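Long-range contact in nucleoporin nup120 (Schizosaccharomyces pombe, PDB 4GQ2), which serves as a structural component of the nuclear pore complex, whose nucleoporins can also dock transiently associated transport factors: residues 845-850 with 861-866. Numbering follows the deposited sequence.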
loop_
_atom_site.group_PDB
_atom_site.type_symbol
_atom_site.label_atom_id
_atom_site.label_comp_id
_atom_site.label_asym_id
_atom_site.label_seq_id
_atom_site.Cartn_x
_atom_site.Cartn_y
_atom_site.Cartn_z
ATOM N N LEU A 845 -12.271 -9.000 -17.952
ATOM C CA LEU A 845 -11.234 -9.136 -16.930
ATOM C C LEU A 845 -11.835 -9.208 -15.517
ATOM O O LEU A 845 -11.344 -9.967 -14.684
ATOM C CB LEU A 845 -10.187 -8.024 -17.055
ATOM C CG LEU A 845 -9.011 -7.975 -16.075
ATOM C CD1 LEU A 845 -8.047 -9.149 -16.240
ATOM C CD2 LEU A 845 -8.298 -6.643 -16.262
ATOM N N LYS A 846 -12.893 -8.438 -15.255
ATOM C CA LYS A 846 -13.654 -8.584 -14.003
ATOM C C LYS A 846 -14.064 -10.046 -13.820
ATOM O O LYS A 846 -13.919 -10.609 -12.739
ATOM C CB LYS A 846 -14.903 -7.702 -14.001
ATOM C CG LYS A 846 -14.627 -6.209 -13.953
ATOM C CD LYS A 846 -15.901 -5.394 -13.768
ATOM C CE LYS A 846 -16.524 -5.621 -12.399
ATOM N NZ LYS A 846 -17.557 -4.595 -12.083
ATOM N N ALA A 847 -14.541 -10.662 -14.898
ATOM C CA ALA A 847 -14.969 -12.052 -14.871
ATOM C C ALA A 847 -13.832 -13.023 -14.534
ATOM O O ALA A 847 -13.991 -13.912 -13.695
ATOM C CB ALA A 847 -15.627 -12.419 -16.192
ATOM N N LEU A 848 -12.685 -12.848 -15.184
ATOM C CA LEU A 848 -11.520 -13.673 -14.887
ATOM C C LEU A 848 -11.055 -13.538 -13.438
ATOM O O LEU A 848 -10.666 -14.524 -12.821
ATOM C CB LEU A 848 -10.363 -13.327 -15.812
ATOM C CG LEU A 848 -10.495 -13.540 -17.317
ATOM C CD1 LEU A 848 -9.227 -13.007 -17.938
ATOM C CD2 LEU A 848 -10.695 -15.007 -17.671
ATOM N N ILE A 849 -11.077 -12.314 -12.909
ATOM C CA ILE A 849 -10.656 -12.053 -11.536
ATOM C C ILE A 849 -11.612 -12.771 -10.571
ATOM O O ILE A 849 -11.172 -13.511 -9.688
ATOM C CB ILE A 849 -10.607 -10.536 -11.222
ATOM C CG1 ILE A 849 -9.502 -9.850 -12.030
ATOM C CG2 ILE A 849 -10.396 -10.295 -9.728
ATOM C CD1 ILE A 849 -9.739 -8.362 -12.239
ATOM N N TYR A 850 -12.915 -12.576 -10.757
ATOM C CA TYR A 850 -13.896 -13.281 -9.933
ATOM C C TYR A 850 -13.705 -14.782 -10.053
ATOM O O TYR A 850 -13.807 -15.494 -9.056
ATOM C CB TYR A 850 -15.326 -12.945 -10.331
ATOM C CG TYR A 850 -15.813 -11.576 -9.929
ATOM C CD1 TYR A 850 -15.677 -11.108 -8.616
ATOM C CD2 TYR A 850 -16.465 -10.772 -10.851
ATOM C CE1 TYR A 850 -16.153 -9.855 -8.253
ATOM C CE2 TYR A 850 -16.941 -9.532 -10.506
ATOM C CZ TYR A 850 -16.783 -9.073 -9.217
ATOM O OH TYR A 850 -17.264 -7.823 -8.926
ATOM N N ARG A 861 -21.946 -13.913 -14.394
ATOM C CA ARG A 861 -22.767 -12.725 -14.629
ATOM C C ARG A 861 -22.027 -11.705 -15.503
ATOM O O ARG A 861 -22.612 -11.127 -16.426
ATOM C CB ARG A 861 -23.194 -12.105 -13.293
ATOM C CG ARG A 861 -23.898 -10.760 -13.405
ATOM C CD ARG A 861 -25.232 -10.892 -14.122
ATOM N NE ARG A 861 -25.980 -9.637 -14.106
ATOM C CZ ARG A 861 -26.968 -9.341 -14.947
ATOM N NH1 ARG A 861 -27.334 -10.208 -15.885
ATOM N NH2 ARG A 861 -27.595 -8.172 -14.849
ATOM N N CYS A 862 -20.742 -11.503 -15.212
ATOM C CA CYS A 862 -19.886 -10.589 -15.983
ATOM C C CYS A 862 -19.636 -11.128 -17.396
ATOM O O CYS A 862 -19.690 -10.377 -18.371
ATOM C CB CYS A 862 -18.556 -10.345 -15.251
ATOM S SG CYS A 862 -18.689 -9.327 -13.756
ATOM N N PHE A 863 -19.391 -12.435 -17.502
ATOM C CA PHE A 863 -19.235 -13.104 -18.793
ATOM C C PHE A 863 -20.425 -12.888 -19.738
ATOM O O PHE A 863 -20.244 -12.779 -20.946
ATOM C CB PHE A 863 -19.025 -14.612 -18.603
ATOM C CG PHE A 863 -17.620 -15.005 -18.223
ATOM C CD1 PHE A 863 -16.515 -14.387 -18.806
ATOM C CD2 PHE A 863 -17.402 -16.025 -17.302
ATOM C CE1 PHE A 863 -15.221 -14.762 -18.457
ATOM C CE2 PHE A 863 -16.116 -16.408 -16.950
ATOM C CZ PHE A 863 -15.021 -15.774 -17.527
ATOM N N LYS A 864 -21.635 -12.839 -19.188
ATOM C CA LYS A 864 -22.853 -12.715 -19.999
ATOM C C LYS A 864 -23.296 -11.276 -20.254
ATOM O O LYS A 864 -24.226 -11.049 -21.025
ATOM C CB LYS A 864 -24.013 -13.468 -19.353
ATOM C CG LYS A 864 -23.824 -14.970 -19.229
ATOM C CD LYS A 864 -25.098 -15.622 -18.695
ATOM C CE LYS A 864 -24.936 -17.128 -18.561
ATOM N NZ LYS A 864 -26.193 -17.761 -18.068
ATOM N N THR A 865 -22.652 -10.308 -19.611
ATOM C CA THR A 865 -22.984 -8.904 -19.851
ATOM C C THR A 865 -21.918 -8.239 -20.715
ATOM O O THR A 865 -21.895 -7.020 -20.857
ATOM C CB THR A 865 -23.180 -8.112 -18.541
ATOM O OG1 THR A 865 -21.985 -8.188 -17.761
ATOM C CG2 THR A 865 -24.346 -8.682 -17.724
ATOM N N THR A 866 -21.030 -9.051 -21.283
ATOM C CA THR A 866 -19.995 -8.557 -22.190
ATOM C C THR A 866 -19.732 -9.545 -23.319
ATOM O O THR A 866 -20.247 -10.663 -23.313
ATOM C CB THR A 866 -18.666 -8.254 -21.462
ATOM O OG1 THR A 866 -17.780 -7.569 -22.357
ATOM C CG2 THR A 866 -17.981 -9.532 -20.988
#
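Ala847 and Cys862 bring the two backbones within 5.2 Å of each other, measured from Ala847 CA to Cys862 CA, a spacing that small side chains permit. The Ala847 methyl faces the other helix and is shared between two residues: its CB lies 3.7 Å from Cys862 CB, and it also sits over one face of the Phe863 ring. In that CH-pi contact Ala847 CB is 3.5 Å from the Phe863 ring centroid and 21° off the ring normal. It is displaced toward the CD1–CE1 side, and Ala847 CB to Phe863 CE1, at 3.3 Å, is the shortest approach between the segments. Phe863 reaches this place because its CG is anti to the carbonyl carbon (chi1 -80°), which swings the ring back across the gap to the first helix. The same ring presents its edge to Leu848, whose CD2 approaches Phe863 CZ at a looser 4.4 Å. Helices 840-852 and 856-864, joined by a short turn, form an antiparallel hairpin within the HEAT-repeat part of the protein, consistent with the way an alpha-solenoid is built, by apolar packing between successive helices; no hydrogen bond links the two segments. On the flanks, Leu848 also packs on Phe821 of helix 812-822, while Phe863 meets Leu903 and Leu907 of helix 895-909. An alanine in place of Phe863 would probably leave the Ala847 methyl without its aromatic cover and open a gap toward helix 895-909. From Cys862 the buried packing continues to Tyr850: SG lies at the ring edge, near its plane, 3.7 Å from Tyr850 CE2, a sulfur-aromatic contact. The looser, partly exposed side belongs to Lys846, which offers little more than its CB, 4.1 Å from Cys862 SG, before its chain bends at chi3 (67°).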